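Local coordinates for protein Bse634I restriction endonuclease (Geobacillus stearothermophilus, PDB 1KNV) that probably works as a metal-dependent type II restriction endonuclease, cleaving double-stranded DNA at a specific recognition sequence, at residues 98-104 with 146-152; 84-88 with 174-178; 120-126 with 223-227. All coordinates share one frame; numbering follows the deposited sequence. Where two conformers were deposited one is given.

Contact 1. Residues 98-104 with 146-152; sequences DYLIIKM and DLLIIRQ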
loop_
_atom_site.group_PDB
_atom_site.type_symbol
_atom_site.label_atom_id
_atom_site.label_comp_id
_atom_site.label_asym_id
_atom_site.label_seq_id
_atom_site.Cartn_x
_atom_site.Cartn_y
_atom_site.Cartn_z
ATOM N N ASP B 98 -4.263 -7.489 33.712
ATOM C CA ASP B 98 -4.899 -7.379 32.402
ATOM C C ASP B 98 -4.275 -8.294 31.371
ATOM O O ASP B 98 -4.725 -8.335 30.235
ATOM C CB ASP B 98 -4.817 -5.954 31.886
ATOM C CG ASP B 98 -5.328 -4.952 32.881
ATOM O OD1 ASP B 98 -6.405 -5.190 33.479
ATOM O OD2 ASP B 98 -4.652 -3.916 33.060
ATOM N N TYR B 99 -3.245 -9.028 31.778
ATOM C CA TYR B 99 -2.524 -9.923 30.881
ATOM C C TYR B 99 -2.749 -11.414 31.099
ATOM O O TYR B 99 -3.014 -11.874 32.205
ATOM C CB TYR B 99 -1.023 -9.650 30.990
ATOM C CG TYR B 99 -0.576 -8.340 30.392
ATOM C CD1 TYR B 99 -0.066 -8.283 29.096
ATOM C CD2 TYR B 99 -0.665 -7.156 31.121
ATOM C CE1 TYR B 99 0.350 -7.078 28.543
ATOM C CE2 TYR B 99 -0.254 -5.947 30.578
ATOM C CZ TYR B 99 0.253 -5.916 29.290
ATOM O OH TYR B 99 0.677 -4.730 28.754
ATOM N N LEU B 100 -2.637 -12.156 30.006
ATOM C CA LEU B 100 -2.747 -13.601 30.010
ATOM C C LEU B 100 -1.580 -14.067 29.162
ATOM O O LEU B 100 -1.395 -13.605 28.034
ATOM C CB LEU B 100 -4.062 -14.089 29.374
ATOM C CG LEU B 100 -5.377 -13.977 30.159
ATOM C CD1 LEU B 100 -6.504 -14.699 29.406
ATOM C CD2 LEU B 100 -5.197 -14.591 31.541
ATOM N N ILE B 101 -0.770 -14.949 29.730
ATOM C CA ILE B 101 0.374 -15.520 29.033
ATOM C C ILE B 101 -0.013 -16.995 28.914
ATOM O O ILE B 101 0.108 -17.760 29.864
ATOM C CB ILE B 101 1.649 -15.323 29.860
ATOM C CG1 ILE B 101 1.826 -13.832 30.138
ATOM C CG2 ILE B 101 2.844 -15.872 29.122
ATOM C CD1 ILE B 101 2.802 -13.521 31.211
ATOM N N ILE B 102 -0.497 -17.373 27.736
ATOM C CA ILE B 102 -0.985 -18.724 27.488
ATOM C C ILE B 102 -0.093 -19.677 26.714
ATOM O O ILE B 102 0.449 -19.335 25.664
ATOM C CB ILE B 102 -2.323 -18.662 26.744
ATOM C CG1 ILE B 102 -3.293 -17.774 27.519
ATOM C CG2 ILE B 102 -2.870 -20.062 26.541
ATOM C CD1 ILE B 102 -4.556 -17.455 26.752
ATOM N N LYS B 103 0.022 -20.897 27.226
ATOM C CA LYS B 103 0.822 -21.923 26.581
ATOM C C LYS B 103 -0.051 -22.573 25.513
ATOM O O LYS B 103 -1.050 -23.206 25.829
ATOM C CB LYS B 103 1.262 -22.966 27.605
ATOM C CG LYS B 103 2.636 -23.531 27.321
ATOM C CD LYS B 103 2.637 -24.240 26.010
ATOM C CE LYS B 103 4.026 -24.408 25.454
ATOM N NZ LYS B 103 3.891 -25.022 24.109
ATOM N N MET B 104 0.328 -22.420 24.250
ATOM C CA MET B 104 -0.452 -22.974 23.158
ATOM C C MET B 104 0.036 -24.314 22.632
ATOM O O MET B 104 1.238 -24.558 22.555
ATOM C CB MET B 104 -0.494 -21.983 21.994
ATOM C CG MET B 104 -1.137 -20.652 22.316
ATOM S SD MET B 104 -2.855 -20.834 22.788
ATOM C CE MET B 104 -3.525 -21.520 21.316
ATOM N N ASP B 146 4.217 -20.903 20.288
ATOM C CA ASP B 146 4.145 -21.742 21.476
ATOM C C ASP B 146 3.641 -20.969 22.683
ATOM O O ASP B 146 3.096 -21.549 23.630
ATOM C CB ASP B 146 5.519 -22.336 21.780
ATOM C CG ASP B 146 6.034 -23.209 20.647
ATOM O OD1 ASP B 146 5.308 -24.143 20.224
ATOM O OD2 ASP B 146 7.158 -22.959 20.173
ATOM N N LEU B 147 3.794 -19.659 22.644
ATOM C CA LEU B 147 3.373 -18.836 23.761
ATOM C C LEU B 147 2.718 -17.552 23.257
ATOM O O LEU B 147 3.225 -16.894 22.343
ATOM C CB LEU B 147 4.610 -18.497 24.580
ATOM C CG LEU B 147 4.576 -17.786 25.913
ATOM C CD1 LEU B 147 3.753 -18.656 26.812
ATOM C CD2 LEU B 147 5.993 -17.572 26.451
ATOM N N LEU B 148 1.567 -17.217 23.831
ATOM C CA LEU B 148 0.834 -16.002 23.477
ATOM C C LEU B 148 0.696 -15.027 24.655
ATOM O O LEU B 148 0.348 -15.438 25.768
ATOM C CB LEU B 148 -0.589 -16.320 23.045
ATOM C CG LEU B 148 -0.919 -16.952 21.724
ATOM C CD1 LEU B 148 -2.439 -16.934 21.551
ATOM C CD2 LEU B 148 -0.214 -16.159 20.665
ATOM N N ILE B 149 0.980 -13.757 24.419
ATOM C CA ILE B 149 0.818 -12.744 25.448
ATOM C C ILE B 149 -0.376 -11.926 24.988
ATOM O O ILE B 149 -0.357 -11.339 23.906
ATOM C CB ILE B 149 2.079 -11.872 25.596
ATOM C CG1 ILE B 149 3.246 -12.699 26.193
ATOM C CG2 ILE B 149 1.775 -10.709 26.539
ATOM C CD1 ILE B 149 3.697 -13.864 25.348
ATOM N N ILE B 150 -1.440 -12.005 25.767
ATOM C CA ILE B 150 -2.696 -11.334 25.464
ATOM C C ILE B 150 -3.009 -10.272 26.508
ATOM O O ILE B 150 -2.688 -10.439 27.681
ATOM C CB ILE B 150 -3.860 -12.355 25.461
ATOM C CG1 ILE B 150 -3.669 -13.352 24.320
ATOM C CG2 ILE B 150 -5.193 -11.656 25.357
ATOM C CD1 ILE B 150 -4.519 -14.559 24.444
ATOM N N ARG B 151 -3.581 -9.162 26.080
ATOM C CA ARG B 151 -3.928 -8.109 27.013
ATOM C C ARG B 151 -5.378 -7.687 26.793
ATOM O O ARG B 151 -5.703 -7.008 25.818
ATOM C CB ARG B 151 -3.012 -6.895 26.846
ATOM C CG ARG B 151 -3.231 -5.851 27.929
ATOM C CD ARG B 151 -2.496 -4.579 27.625
ATOM N NE ARG B 151 -2.681 -3.627 28.710
ATOM C CZ ARG B 151 -2.022 -2.485 28.790
ATOM N NH1 ARG B 151 -1.134 -2.153 27.843
ATOM N NH2 ARG B 151 -2.229 -1.681 29.825
ATOM N N GLN B 152 -6.254 -8.117 27.694
ATOM C CA GLN B 152 -7.675 -7.798 27.617
ATOM C C GLN B 152 -8.252 -8.061 29.008
ATOM O O GLN B 152 -8.548 -9.196 29.369
ATOM C CB GLN B 152 -8.359 -8.681 26.560
ATOM C CG GLN B 152 -9.774 -8.238 26.194
ATOM C CD GLN B 152 -10.345 -9.018 25.025
ATOM O OE1 GLN B 152 -11.412 -9.623 25.123
ATOM N NE2 GLN B 152 -9.634 -9.007 23.912
#

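Contact 2. Residues 84-88 with 174-178; sequences AIQSW and VALTL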
loop_
_atom_site.group_PDB
_atom_site.type_symbol
_atom_site.label_atom_id
_atom_site.label_comp_id
_atom_site.label_asym_id
_atom_site.label_seq_id
_atom_site.Cartn_x
_atom_site.Cartn_y
_atom_site.Cartn_z
ATOM N N ALA B 84 4.544 -23.115 30.834
ATOM C CA ALA B 84 3.187 -22.761 31.217
ATOM C C ALA B 84 3.056 -22.376 32.688
ATOM O O ALA B 84 2.432 -21.369 33.011
ATOM C CB ALA B 84 2.242 -23.913 30.896
ATOM N N ILE B 85 3.633 -23.175 33.582
ATOM C CA ILE B 85 3.551 -22.899 35.019
ATOM C C ILE B 85 4.270 -21.603 35.385
ATOM O O ILE B 85 3.744 -20.771 36.128
ATOM C CB ILE B 85 4.170 -24.062 35.844
ATOM C CG1 ILE B 85 3.359 -25.338 35.628
ATOM C CG2 ILE B 85 4.219 -23.701 37.332
ATOM C CD1 ILE B 85 1.923 -25.216 36.037
ATOM N N GLN B 86 5.479 -21.437 34.864
ATOM C CA GLN B 86 6.247 -20.248 35.161
ATOM C C GLN B 86 5.453 -19.033 34.708
ATOM O O GLN B 86 5.286 -18.079 35.465
ATOM C CB GLN B 86 7.612 -20.306 34.461
ATOM C CG GLN B 86 8.608 -19.239 34.929
ATOM C CD GLN B 86 9.075 -19.409 36.383
ATOM O OE1 GLN B 86 9.702 -18.513 36.941
ATOM N NE2 GLN B 86 8.773 -20.555 36.989
ATOM N N SER B 87 4.944 -19.072 33.480
ATOM C CA SER B 87 4.162 -17.953 32.937
ATOM C C SER B 87 2.954 -17.635 33.795
ATOM O O SER B 87 2.631 -16.465 34.014
ATOM C CB SER B 87 3.692 -18.260 31.515
ATOM O OG SER B 87 4.800 -18.398 30.650
ATOM N N TRP B 88 2.281 -18.678 34.271
ATOM C CA TRP B 88 1.100 -18.504 35.110
ATOM C C TRP B 88 1.481 -17.778 36.402
ATOM O O TRP B 88 0.783 -16.857 36.819
ATOM C CB TRP B 88 0.457 -19.865 35.415
ATOM C CG TRP B 88 -0.666 -19.820 36.415
ATOM C CD1 TRP B 88 -0.578 -19.492 37.742
ATOM C CD2 TRP B 88 -2.038 -20.137 36.176
ATOM N NE1 TRP B 88 -1.809 -19.585 38.342
ATOM C CE2 TRP B 88 -2.722 -19.979 37.405
ATOM C CE3 TRP B 88 -2.755 -20.539 35.045
ATOM C CZ2 TRP B 88 -4.094 -20.213 37.531
ATOM C CZ3 TRP B 88 -4.120 -20.772 35.173
ATOM C CH2 TRP B 88 -4.774 -20.607 36.407
ATOM N N VAL B 174 -5.112 -27.154 33.985
ATOM C CA VAL B 174 -5.615 -25.796 33.839
ATOM C C VAL B 174 -4.624 -24.910 33.081
ATOM O O VAL B 174 -5.020 -24.069 32.268
ATOM C CB VAL B 174 -5.908 -25.173 35.218
ATOM C CG1 VAL B 174 -6.105 -23.676 35.096
ATOM C CG2 VAL B 174 -7.154 -25.795 35.795
ATOM N N ALA B 175 -3.336 -25.103 33.345
ATOM C CA ALA B 175 -2.301 -24.312 32.690
ATOM C C ALA B 175 -2.158 -24.666 31.209
ATOM O O ALA B 175 -1.775 -23.826 30.397
ATOM C CB ALA B 175 -0.965 -24.510 33.406
ATOM N N LEU B 176 -2.485 -25.905 30.859
ATOM C CA LEU B 176 -2.355 -26.361 29.482
ATOM C C LEU B 176 -3.614 -26.248 28.624
ATOM O O LEU B 176 -3.573 -26.553 27.429
ATOM C CB LEU B 176 -1.856 -27.813 29.462
ATOM C CG LEU B 176 -0.457 -28.085 30.039
ATOM C CD1 LEU B 176 -0.161 -29.578 29.992
ATOM C CD2 LEU B 176 0.595 -27.304 29.243
ATOM N N THR B 177 -4.725 -25.817 29.216
ATOM C CA THR B 177 -5.982 -25.680 28.474
ATOM C C THR B 177 -6.562 -24.299 28.678
ATOM O O THR B 177 -7.755 -24.092 28.501
ATOM C CB THR B 177 -7.043 -26.701 28.938
ATOM O OG1 THR B 177 -7.333 -26.495 30.329
ATOM C CG2 THR B 177 -6.550 -28.127 28.722
ATOM N N LEU B 178 -5.711 -23.353 29.049
ATOM C CA LEU B 178 -6.139 -21.984 29.294
ATOM C C LEU B 178 -6.737 -21.348 28.035
ATOM O O LEU B 178 -7.688 -20.579 28.105
ATOM C CB LEU B 178 -4.938 -21.180 29.796
ATOM C CG LEU B 178 -5.113 -19.816 30.455
ATOM C CD1 LEU B 178 -6.105 -19.883 31.612
ATOM C CD2 LEU B 178 -3.752 -19.370 30.944
#

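Contact 3. Residues 120-126 with 223-227; sequences TREKLHQ and LKMRY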
loop_
_atom_site.group_PDB
_atom_site.type_symbol
_atom_site.label_atom_id
_atom_site.label_comp_id
_atom_site.label_asym_id
_atom_site.label_seq_id
_atom_site.Cartn_x
_atom_site.Cartn_y
_atom_site.Cartn_z
ATOM N N THR B 120 -13.407 -10.718 13.751
ATOM C CA THR B 120 -12.057 -10.910 13.245
ATOM C C THR B 120 -11.914 -12.194 12.420
ATOM O O THR B 120 -11.315 -12.172 11.347
ATOM C CB THR B 120 -11.053 -10.929 14.405
ATOM O OG1 THR B 120 -11.084 -9.656 15.074
ATOM C CG2 THR B 120 -9.646 -11.223 13.887
ATOM N N ARG B 121 -12.465 -13.305 12.910
ATOM C CA ARG B 121 -12.394 -14.579 12.185
ATOM C C ARG B 121 -13.077 -14.525 10.808
ATOM O O ARG B 121 -12.610 -15.128 9.845
ATOM C CB ARG B 121 -12.985 -15.706 13.042
ATOM C CG ARG B 121 -12.216 -15.933 14.343
ATOM C CD ARG B 121 -12.379 -17.351 14.842
ATOM N NE ARG B 121 -11.779 -18.321 13.928
ATOM C CZ ARG B 121 -12.087 -19.616 13.903
ATOM N NH1 ARG B 121 -12.993 -20.106 14.745
ATOM N NH2 ARG B 121 -11.494 -20.425 13.028
ATOM N N GLU B 122 -14.183 -13.795 10.713
ATOM C CA GLU B 122 -14.883 -13.649 9.442
ATOM C C GLU B 122 -13.980 -12.920 8.428
ATOM O O GLU B 122 -13.957 -13.262 7.245
ATOM C CB GLU B 122 -16.187 -12.868 9.653
ATOM C CG GLU B 122 -17.440 -13.729 9.693
ATOM C CD GLU B 122 -18.607 -13.050 10.410
ATOM O OE1 GLU B 122 -18.775 -11.811 10.276
ATOM O OE2 GLU B 122 -19.369 -13.769 11.102
ATOM N N LYS B 123 -13.237 -11.916 8.889
ATOM C CA LYS B 123 -12.352 -11.185 7.987
ATOM C C LYS B 123 -11.250 -12.100 7.464
ATOM O O LYS B 123 -10.868 -12.026 6.301
ATOM C CB LYS B 123 -11.735 -9.971 8.687
ATOM C CG LYS B 123 -12.749 -8.930 9.165
ATOM C CD LYS B 123 -12.069 -7.609 9.450
ATOM C CE LYS B 123 -12.991 -6.661 10.173
ATOM N NZ LYS B 123 -14.271 -6.543 9.455
ATOM N N LEU B 124 -10.741 -12.969 8.325
ATOM C CA LEU B 124 -9.695 -13.883 7.923
ATOM C C LEU B 124 -10.277 -14.960 7.014
ATOM O O LEU B 124 -9.615 -15.416 6.083
ATOM C CB LEU B 124 -9.045 -14.519 9.154
ATOM C CG LEU B 124 -8.332 -13.551 10.105
ATOM C CD1 LEU B 124 -7.742 -14.315 11.276
ATOM C CD2 LEU B 124 -7.238 -12.803 9.355
ATOM N N HIS B 125 -11.512 -15.376 7.286
ATOM C CA HIS B 125 -12.154 -16.395 6.462
ATOM C C HIS B 125 -12.444 -15.823 5.094
ATOM O O HIS B 125 -12.357 -16.516 4.086
ATOM C CB HIS B 125 -13.445 -16.878 7.112
ATOM C CG HIS B 125 -13.211 -17.764 8.294
ATOM N ND1 HIS B 125 -14.008 -17.737 9.418
ATOM C CD2 HIS B 125 -12.259 -18.698 8.525
ATOM C CE1 HIS B 125 -13.552 -18.617 10.297
ATOM N NE2 HIS B 125 -12.491 -19.212 9.778
ATOM N N GLN B 126 -12.779 -14.547 5.058
ATOM C CA GLN B 126 -13.047 -13.903 3.793
ATOM C C GLN B 126 -11.721 -13.832 3.001
ATOM O O GLN B 126 -11.704 -14.033 1.778
ATOM C CB GLN B 126 -13.634 -12.524 4.070
ATOM C CG GLN B 126 -14.007 -11.732 2.860
ATOM C CD GLN B 126 -12.804 -11.081 2.231
ATOM O OE1 GLN B 126 -11.843 -10.739 2.925
ATOM N NE2 GLN B 126 -12.852 -10.883 0.914
ATOM N N LEU B 223 -4.769 -7.491 9.153
ATOM C CA LEU B 223 -5.848 -7.063 10.029
ATOM C C LEU B 223 -5.798 -5.562 10.306
ATOM O O LEU B 223 -6.843 -4.932 10.427
ATOM C CB LEU B 223 -5.813 -7.844 11.336
ATOM C CG LEU B 223 -6.243 -9.297 11.179
ATOM C CD1 LEU B 223 -6.186 -9.986 12.532
ATOM C CD2 LEU B 223 -7.667 -9.338 10.591
ATOM N N LYS B 224 -4.602 -4.977 10.407
ATOM C CA LYS B 224 -4.485 -3.531 10.644
ATOM C C LYS B 224 -5.111 -2.738 9.505
ATOM O O LYS B 224 -5.689 -1.689 9.749
ATOM C CB LYS B 224 -3.028 -3.099 10.792
ATOM C CG LYS B 224 -2.358 -3.634 12.030
ATOM C CD LYS B 224 -0.890 -3.241 12.072
ATOM C CE LYS B 224 -0.724 -1.741 12.155
ATOM N NZ LYS B 224 0.717 -1.362 12.158
ATOM N N MET B 225 -4.984 -3.224 8.268
ATOM C CA MET B 225 -5.562 -2.537 7.110
ATOM C C MET B 225 -7.080 -2.721 7.058
ATOM O O MET B 225 -7.813 -1.798 6.690
ATOM C CB MET B 225 -4.910 -3.014 5.799
ATOM C CG MET B 225 -3.525 -2.399 5.555
ATOM S SD MET B 225 -2.922 -2.476 3.840
ATOM C CE MET B 225 -1.209 -1.959 4.041
ATOM N N ARG B 226 -7.555 -3.914 7.410
ATOM C CA ARG B 226 -8.986 -4.173 7.460
ATOM C C ARG B 226 -9.709 -3.296 8.480
ATOM O O ARG B 226 -10.757 -2.721 8.179
ATOM C CB ARG B 226 -9.245 -5.642 7.777
ATOM C CG ARG B 226 -8.693 -6.607 6.731
ATOM C CD ARG B 226 -9.377 -6.462 5.367
ATOM N NE ARG B 226 -10.750 -6.970 5.346
ATOM C CZ ARG B 226 -11.096 -8.257 5.280
ATOM N NH1 ARG B 226 -10.178 -9.213 5.228
ATOM N NH2 ARG B 226 -12.374 -8.592 5.252
ATOM N N TYR B 227 -9.144 -3.199 9.681
ATOM C CA TYR B 227 -9.733 -2.415 10.762
ATOM C C TYR B 227 -9.269 -0.967 10.782
ATOM O O TYR B 227 -9.754 -0.167 11.578
ATOM C CB TYR B 227 -9.384 -3.030 12.119
ATOM C CG TYR B 227 -10.163 -4.270 12.501
ATOM C CD1 TYR B 227 -9.603 -5.538 12.372
ATOM C CD2 TYR B 227 -11.454 -4.170 13.025
ATOM C CE1 TYR B 227 -10.307 -6.668 12.756
ATOM C CE2 TYR B 227 -12.163 -5.298 13.411
ATOM C CZ TYR B 227 -11.585 -6.541 13.276
ATOM O OH TYR B 227 -12.284 -7.655 13.672
HETATM O O HOH W 1 -13.148 -4.257 7.629
#

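Contact 1. Residues 98-104 with 146-152
Strand 99-103 runs antiparallel to strand 147-151 at 163°, with Leu-100/Ile-150 and Ile-102/Leu-148 as hydrogen-bonded pairs and Tyr-99/Arg-151, Ile-101/Ile-149 and Lys-103/Leu-147 as non-hydrogen-bonded ones. Of six backbone bonds the straightest, Ile-150 N to Leu-100 O, is 2.8 Å long; Gln-152 N to Asp-98 O and Met-104 N to Asp-146 O carry the pairing beyond the strand ends. Arg-151 lies over one face of the Tyr-99 ring, its CG 3.8 Å from the Tyr-99 centroid in a CH-pi contact. With CG anti to the backbone N (chi1 -172°) and the chain extended to NE, it runs past the ring, and the guanidinium faces Tyr-99 OH, the planes 23° apart. These are two neighbouring strands of the mixed sheet at the heart of the PD-(D/E)XK nuclease fold. Asp-146, which can bind calcium although none is bound to this chain here, sits where 147-151 begins; its OD2 accepts a bond from the backbone N of Leu-197, and with Leu-147 it forms a classic beta bulge opposite Val-195. Lys-103, bent at chi2, lies beside Asp-146 and brings CE to 3.5 Å from Asp-146 O, while its NZ bonds Met-104 O. On the face of Leu-148, Met-104 CG rests 3.8 Å from Leu-148 CG, and Ile-102 CD1 meets Ile-150 CD1 at 3.7 Å. On the Tyr-99 face, Ile-101 CG2 touches Leu-147 CD1 at 3.7 Å, and helix 281-291 packs on both residues.

Contact 2. Residues 84-88 with 174-178
Trp-88 pushes the six-membered end of its indole between Val-174 and Leu-178, which approach obliquely from opposite sides of the ring plane. Val-174 CG1 is the nearer, 3.5 Å from Trp-88 CZ3 and almost as close to CH2; Leu-178 CD1 stands 4.2 Å from the same CZ3. With CG anti to the backbone N (chi1 173°), the tryptophan reaches out from its helix to the segment 174-178, and Val-174 answers with CG1, the branch that is itself anti to its backbone N. The indole is also anchored at its polar corner, where NE1 donates a hydrogen bond to the backbone O of Leu-162. One turn earlier, on the same side of the helix, Ala-84 faces Ala-175. With only methyl groups between them, the two backbones come close, CA of Ala-84 lying 5.9 Å from CA of Ala-175. In this PD-(D/E)XK nuclease the contact is apolar packing of helix 68-93, which leads into strand 99-103, against helix 169-176 and the residues that follow it. Both segments also lean on the edge strand, Ala-84 on Lys-103 and Leu-178 on Ile-102. Around the alanine pair, Ile-85 CD1 comes to 4.0 Å from Ala-175 CB, and Leu-176 CD2 to 4.1 Å from Ala-84 CB. Ile-164 and Leu-167 pack against Ile-85, and Tyr-160 against Leu-178.

Contact 3. Residues 120-126 with 223-227
Two hydrogen bonds run from Tyr-227 and Arg-226 of helix 203-227 to Thr-120 and Lys-123. Tyr-227 OH donates to Thr-120 OG1 over 2.7 Å, and Thr-120 OG1 is bonded also to Asp-117 OD2. Arg-226 NH1 donates to the backbone O of Lys-123 at 3.1 Å, approaching from above the carbonyl plane. The arginine reaches this carbonyl by folding back at chi2 and chi3 (-65° and -72°), which lays one guanidinium face against Lys-123 CB. A water accepts from Lys-123 NZ and donates to Arg-226 O, a water-mediated link between the lysine and helix 203-227.

Cation-pi and CH-pi contacts come from Lys-123 alone. Its chain passes the arginine in the opposite direction and crosses one face of the Tyr-227 ring, where CE lies 3.7 Å from the Tyr-227 centroid. NZ, turned by the bend at chi4, is farther off, 5.0 Å from that Tyr-227 centroid but still over the face. A leucine in place of Tyr-227 would probably leave Thr-120 OG1 without this donor and Lys-123 without the aromatic face on which its CE rests.

Apolar packing is made by Leu-223: its CD2 touches Leu-124 CD2 at 3.7 Å, and its CD1 meets Thr-120 CG2 at 3.9 Å. Trp-188 packs on Thr-120 and Leu-223 and stacks on the Tyr-227 ring.

Arg-226 O accepts from Arg-226 NE of the second subunit, and Gln-126 NE2 donates to Trp-228 O of that subunit. The segments 120-126 and 223-227 cross steeply, their axes at 111°, a helix pair bridged by long polar side chains at a subunit interface of the four-chain assembly.

Contacts 1 and 2 are buried near the centre of the chain and touch each other, whereas contact 3 is only partly buried, its centre about 24 Å from that of the chain, and in touch with neither. Contact 2 backs contact 1 directly: Ser-87 packs on Ile-101 and Leu-147. Contact 1 joins strands by backbone bonds and holds a residue of the calcium site; contact 2 packs helix 68-93 on segment 174-178 by apolar contacts, with no hydrogen bond between the two segments. Contact 3 joins helices through hydrogen bonds, a cation-pi contact and a water, and beside another subunit. Helix 118-131 of contact 3 lies in the chain between the two strands of contact 1.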